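Local structure of serine-rich secreted cell wall anchored (LPXTG-motif ) protein (Lactobacillus reuteri ATCC 53608, 5NXK) at residues A[150-155]-A[189-194]; A[179-184]-A[217-222]. The protein probably acts as a cell-surface adhesin, its beta-solenoid domain helping this gut bacterium attach to host surfaces. One frame throughout, in Å; residues are numbered along the deposited sequence.

Both contacts sit on the pectate-lyase-like beta-solenoid, their centres about 17 Å apart and their nearest atoms about 5 Å apart without touching. Their segments alternate along the chain: 150-155, 179-184, 189-194, then 217-222. Strand 176-181 runs into the corner of contact 2, and the chain continues directly into strand 186-191, which carries the tryptophan of contact 1. Strands 186-191 and 221-226 are neighbours in a four-stranded parallel sheet, so both contacts reach the same face of the solenoid. Contact 1 packs an inserted antiparallel hairpin (151-152 with 159-160) against that face; contact 2 joins two successive corners leading into it.

Contact 1: residues A[150-155]-A[189-194]; sequences FSHRTP and WLLTAV
His152 turns the edge of its imidazole toward the face of the six-membered ring of Trp189 in an offset edge-to-face pair, with centroids 5.5 Å apart and planes at 63°. The two side chains cross at about a right angle, and the CH2 corner of the indole lies near the imidazole plane, 3.6 Å from His152 CD2. The same corner is 3.6 Å from His152 CB, so the root of the side chain shares in the packing. With CG anti to the backbone N (chi1 -174°), the imidazole swings across the end of the indole and on to Leu191, whose CD1 lies 4.0 Å from His152 CD2. Thr154 brings its methyl to the indole, CG2 standing 3.5 Å from Trp189 CH2, while its OG1 bonds to Gly157 O within the hairpin. Arg153 O lies in the indole plane, at the edge, 3.9 Å from Trp189 CH2. The polar end of the tryptophan points elsewhere: NE1 bonds to Asp226 OD2 on the adjacent strand 221-226. Hairpin and sheet are thus joined here by aromatic and methyl packing at the carbon end of the indole, while Asp226 helps fix the ring's rotation.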
loop_
_atom_site.group_PDB
_atom_site.type_symbol
_atom_site.label_atom_id
_atom_site.label_comp_id
_atom_site.label_asym_id
_atom_site.label_seq_id
_atom_site.Cartn_x
_atom_site.Cartn_y
_atom_site.Cartn_z
ATOM N N PHE A 150 -9.836 -4.015 -6.104
ATOM C CA PHE A 150 -9.281 -5.318 -6.425
ATOM C C PHE A 150 -9.759 -6.355 -5.426
ATOM O O PHE A 150 -9.752 -6.120 -4.223
ATOM C CB PHE A 150 -7.751 -5.281 -6.441
ATOM C CG PHE A 150 -7.130 -6.625 -6.669
ATOM C CD1 PHE A 150 -7.190 -7.221 -7.916
ATOM C CD2 PHE A 150 -6.514 -7.311 -5.627
ATOM C CE1 PHE A 150 -6.633 -8.477 -8.128
ATOM C CE2 PHE A 150 -5.948 -8.561 -5.833
ATOM C CZ PHE A 150 -6.011 -9.147 -7.088
ATOM N N SER A 151 -10.180 -7.501 -5.944
ATOM C CA SER A 151 -10.675 -8.603 -5.133
ATOM C C SER A 151 -9.859 -9.866 -5.400
ATOM O O SER A 151 -9.437 -10.110 -6.532
ATOM C CB SER A 151 -12.155 -8.858 -5.429
ATOM O OG SER A 151 -12.625 -9.949 -4.658
ATOM N N HIS A 152 -9.648 -10.673 -4.369
ATOM C CA HIS A 152 -8.849 -11.880 -4.521
ATOM C C HIS A 152 -9.342 -12.957 -3.562
ATOM O O HIS A 152 -9.843 -12.651 -2.473
ATOM C CB HIS A 152 -7.365 -11.548 -4.314
ATOM C CG HIS A 152 -6.440 -12.691 -4.595
ATOM N ND1 HIS A 152 -6.168 -13.135 -5.872
ATOM C CD2 HIS A 152 -5.664 -13.431 -3.768
ATOM C CE1 HIS A 152 -5.301 -14.130 -5.814
ATOM N NE2 HIS A 152 -4.975 -14.326 -4.549
ATOM N N ARG A 153 -9.226 -14.214 -3.974
ATOM C CA ARG A 153 -9.743 -15.317 -3.170
ATOM C C ARG A 153 -8.944 -15.534 -1.881
ATOM O O ARG A 153 -7.743 -15.278 -1.837
ATOM C CB ARG A 153 -9.747 -16.612 -3.989
ATOM C CG ARG A 153 -10.648 -17.700 -3.413
ATOM C CD ARG A 153 -10.285 -19.088 -3.944
ATOM N NE ARG A 153 -10.953 -20.131 -3.170
ATOM C CZ ARG A 153 -10.486 -20.648 -2.036
ATOM N NH1 ARG A 153 -9.315 -20.254 -1.544
ATOM N NH2 ARG A 153 -11.179 -21.587 -1.407
ATOM N N THR A 154 -9.634 -15.979 -0.833
ATOM C CA THR A 154 -9.008 -16.443 0.400
ATOM C C THR A 154 -9.792 -17.667 0.873
ATOM O O THR A 154 -10.900 -17.909 0.387
ATOM C CB THR A 154 -9.020 -15.378 1.516
ATOM O OG1 THR A 154 -10.325 -15.339 2.111
ATOM C CG2 THR A 154 -8.624 -13.997 0.996
ATOM N N PRO A 155 -9.240 -18.436 1.831
ATOM C CA PRO A 155 -10.033 -19.543 2.377
ATOM C C PRO A 155 -11.351 -19.112 3.035
ATOM O O PRO A 155 -12.202 -19.966 3.271
ATOM C CB PRO A 155 -9.097 -20.164 3.422
ATOM C CG PRO A 155 -7.727 -19.788 2.960
ATOM C CD PRO A 155 -7.868 -18.424 2.375
ATOM N N TRP A 189 -2.837 -5.510 2.139
ATOM C CA TRP A 189 -2.717 -6.915 1.807
ATOM C C TRP A 189 -1.399 -7.125 1.081
ATOM O O TRP A 189 -1.226 -6.662 -0.044
ATOM C CB TRP A 189 -3.886 -7.386 0.926
ATOM C CG TRP A 189 -3.989 -8.877 0.803
ATOM C CD1 TRP A 189 -3.112 -9.803 1.291
ATOM C CD2 TRP A 189 -5.052 -9.622 0.186
ATOM N NE1 TRP A 189 -3.554 -11.067 1.008
ATOM C CE2 TRP A 189 -4.742 -10.986 0.335
ATOM C CE3 TRP A 189 -6.230 -9.264 -0.482
ATOM C CZ2 TRP A 189 -5.569 -11.998 -0.161
ATOM C CZ3 TRP A 189 -7.050 -10.270 -0.967
ATOM C CH2 TRP A 189 -6.718 -11.618 -0.804
ATOM N N LEU A 190 -0.477 -7.823 1.734
ATOM C CA LEU A 190 0.830 -8.102 1.160
ATOM C C LEU A 190 0.905 -9.600 0.930
ATOM O O LEU A 190 0.872 -10.387 1.876
ATOM C CB LEU A 190 1.966 -7.631 2.066
ATOM C CG LEU A 190 2.048 -6.133 2.409
ATOM C CD1 LEU A 190 1.156 -5.765 3.596
ATOM C CD2 LEU A 190 3.498 -5.697 2.652
ATOM N N LEU A 191 0.982 -9.978 -0.339
ATOM C CA LEU A 191 0.936 -11.377 -0.748
ATOM C C LEU A 191 2.077 -11.670 -1.723
ATOM O O LEU A 191 2.382 -10.848 -2.587
ATOM C CB LEU A 191 -0.425 -11.693 -1.401
ATOM C CG LEU A 191 -0.735 -13.108 -1.911
ATOM C CD1 LEU A 191 -2.231 -13.439 -1.715
ATOM C CD2 LEU A 191 -0.328 -13.279 -3.394
ATOM N N THR A 192 2.711 -12.827 -1.590
ATOM C CA THR A 192 3.609 -13.287 -2.644
ATOM C C THR A 192 3.062 -14.591 -3.199
ATOM O O THR A 192 2.462 -15.380 -2.486
ATOM C CB THR A 192 5.060 -13.492 -2.150
ATOM O OG1 THR A 192 5.115 -14.640 -1.286
ATOM C CG2 THR A 192 5.545 -12.268 -1.368
ATOM N N ALA A 193 3.351 -14.849 -4.461
ATOM C CA ALA A 193 2.893 -16.055 -5.125
ATOM C C ALA A 193 4.138 -16.827 -5.520
ATOM O O ALA A 193 5.240 -16.298 -5.438
ATOM C CB ALA A 193 2.040 -15.724 -6.342
ATOM N N VAL A 194 3.958 -18.069 -5.945
ATOM C CA VAL A 194 5.072 -18.975 -6.194
ATOM C C VAL A 194 6.210 -18.385 -7.018
ATOM O O VAL A 194 7.363 -18.546 -6.637
ATOM C CB VAL A 194 4.565 -20.266 -6.872
ATOM C CG1 VAL A 194 5.730 -21.115 -7.367
ATOM C CG2 VAL A 194 3.688 -21.047 -5.900
#

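Contact 2: residues A[179-184]-A[217-222]; sequences LNNSAT and GNTEYN
Only the ND2 end of the Asn218 amide lies over a face of the Asn181 amide; the planes are 38° apart and the groups are offset rather than stacked, the two side chains crossing at about a right angle. One face of the Asn218 amide rests on the backbone of the opposing segment: Asn181 O stands over it, 3.1 Å from Asn218 CG, and Ser182 C lies on the same side, 3.2 Å from Asn218 OD1. The face of Asn181 that carries Asn218 ND2, 3.3 Å from Asn181 CG, also has the hydroxyl of Thr219 beside it. At the edge of Asn218, ND2 donates to Thr184 O at 2.8 Å, a bent bond (134°) with the acceptor tilted out of the amide plane; it also gives a straighter bond, in that plane, to Thr219 OG1. Asn181 ends strand 176-181 with an Asx turn: with CG anti to its own N (chi1 -165°), the side chain lies forward along the chain, where OD1 accepts from Ala183 N at 2.9 Å and from Thr184 N at 2.8 Å, both nearly straight. Asn181 ND2 donates to Thr184 OG1, closing the loop. This is a corner of the beta-solenoid, and 217-222 occupies the corresponding corner one coil further on, after strand 210-214, the parallel neighbour of 176-181. Asp187 OD1 receives Asn181 ND2 and also bonds to Thr219 OG1, while Asp187 OD2 takes Asn222 ND2, so one carboxylate ties both corners together. Asn181 N and Leu179 O are held by the side-chain amide of Asn215, just ahead of the second corner.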
loop_
_atom_site.group_PDB
_atom_site.type_symbol
_atom_site.label_atom_id
_atom_site.label_comp_id
_atom_site.label_asym_id
_atom_site.label_seq_id
_atom_site.Cartn_x
_atom_site.Cartn_y
_atom_site.Cartn_z
ATOM N N LEU A 179 -4.744 5.704 7.485
ATOM C CA LEU A 179 -5.497 5.062 6.421
ATOM C C LEU A 179 -6.945 4.938 6.863
ATOM O O LEU A 179 -7.247 4.291 7.871
ATOM C CB LEU A 179 -4.905 3.699 6.067
ATOM C CG LEU A 179 -5.434 2.974 4.824
ATOM C CD1 LEU A 179 -4.378 1.959 4.337
ATOM C CD2 LEU A 179 -6.791 2.296 5.034
ATOM N N ASN A 180 -7.827 5.557 6.084
ATOM C CA ASN A 180 -9.258 5.567 6.334
ATOM C C ASN A 180 -9.939 4.644 5.349
ATOM O O ASN A 180 -9.776 4.801 4.151
ATOM C CB ASN A 180 -9.807 6.988 6.210
ATOM C CG ASN A 180 -9.142 7.950 7.178
ATOM O OD1 ASN A 180 -9.073 7.683 8.380
ATOM N ND2 ASN A 180 -8.615 9.056 6.656
ATOM N N ASN A 181 -10.666 3.650 5.830
ATOM C CA ASN A 181 -11.240 2.684 4.905
ATOM C C ASN A 181 -12.749 2.593 5.081
ATOM O O ASN A 181 -13.250 2.192 6.135
ATOM C CB ASN A 181 -10.583 1.307 5.093
ATOM C CG ASN A 181 -10.856 0.355 3.933
ATOM O OD1 ASN A 181 -11.762 0.566 3.136
ATOM N ND2 ASN A 181 -10.055 -0.702 3.839
ATOM N N SER A 182 -13.471 2.981 4.039
ATOM C CA SER A 182 -14.915 2.823 4.028
ATOM C C SER A 182 -15.348 2.096 2.758
ATOM O O SER A 182 -16.469 2.265 2.296
ATOM C CB SER A 182 -15.605 4.189 4.142
ATOM O OG SER A 182 -15.167 5.058 3.109
ATOM N N ALA A 183 -14.453 1.286 2.194
ATOM C CA ALA A 183 -14.699 0.721 0.871
ATOM C C ALA A 183 -14.261 -0.729 0.706
ATOM O O ALA A 183 -14.870 -1.478 -0.063
ATOM C CB ALA A 183 -13.994 1.567 -0.176
ATOM N N THR A 184 -13.202 -1.128 1.404
ATOM C CA THR A 184 -12.631 -2.451 1.160
ATOM C C THR A 184 -12.465 -3.282 2.433
ATOM O O THR A 184 -12.489 -2.745 3.545
ATOM C CB THR A 184 -11.278 -2.320 0.425
ATOM O OG1 THR A 184 -10.423 -1.429 1.149
ATOM C CG2 THR A 184 -11.497 -1.743 -0.996
ATOM N N GLY A 217 -15.368 0.167 11.841
ATOM C CA GLY A 217 -16.677 0.284 11.212
ATOM C C GLY A 217 -16.772 -0.399 9.847
ATOM O O GLY A 217 -17.866 -0.597 9.313
ATOM N N ASN A 218 -15.634 -0.797 9.288
ATOM C CA ASN A 218 -15.602 -1.204 7.885
ATOM C C ASN A 218 -14.704 -2.398 7.575
ATOM O O ASN A 218 -15.109 -3.342 6.907
ATOM C CB ASN A 218 -15.149 -0.024 7.026
ATOM C CG ASN A 218 -14.889 -0.418 5.577
ATOM O OD1 ASN A 218 -15.785 -0.331 4.731
ATOM N ND2 ASN A 218 -13.661 -0.863 5.286
ATOM N N THR A 219 -13.470 -2.329 8.045
ATOM C CA THR A 219 -12.424 -3.254 7.625
ATOM C C THR A 219 -12.483 -4.583 8.374
ATOM O O THR A 219 -12.717 -4.606 9.578
ATOM C CB THR A 219 -11.065 -2.586 7.821
ATOM O OG1 THR A 219 -10.973 -1.459 6.939
ATOM C CG2 THR A 219 -9.927 -3.536 7.539
ATOM N N GLU A 220 -12.287 -5.692 7.664
ATOM C CA GLU A 220 -12.210 -6.993 8.332
ATOM C C GLU A 220 -10.815 -7.263 8.899
ATOM O O GLU A 220 -10.693 -7.657 10.050
ATOM C CB GLU A 220 -12.621 -8.112 7.375
ATOM C CG GLU A 220 -14.063 -7.993 6.909
ATOM C CD GLU A 220 -14.516 -9.184 6.091
ATOM O OE1 GLU A 220 -15.248 -10.035 6.638
ATOM O OE2 GLU A 220 -14.137 -9.276 4.906
ATOM N N TYR A 221 -9.769 -7.054 8.098
ATOM C CA TYR A 221 -8.391 -7.190 8.589
ATOM C C TYR A 221 -7.609 -5.926 8.266
ATOM O O TYR A 221 -7.640 -5.467 7.130
ATOM C CB TYR A 221 -7.643 -8.363 7.949
ATOM C CG TYR A 221 -8.447 -9.569 7.572
ATOM C CD1 TYR A 221 -9.281 -10.194 8.482
ATOM C CD2 TYR A 221 -8.353 -10.098 6.290
ATOM C CE1 TYR A 221 -10.010 -11.311 8.125
ATOM C CE2 TYR A 221 -9.076 -11.209 5.924
ATOM C CZ TYR A 221 -9.907 -11.813 6.842
ATOM O OH TYR A 221 -10.629 -12.929 6.476
ATOM N N ASN A 222 -6.898 -5.360 9.239
ATOM C CA ASN A 222 -6.057 -4.203 8.933
ATOM C C ASN A 222 -4.877 -4.606 8.036
ATOM O O ASN A 222 -4.600 -3.973 7.020
ATOM C CB ASN A 222 -5.529 -3.548 10.209
ATOM C CG ASN A 222 -6.640 -2.978 11.078
ATOM O OD1 ASN A 222 -6.827 -3.415 12.204
ATOM N ND2 ASN A 222 -7.382 -2.001 10.551
#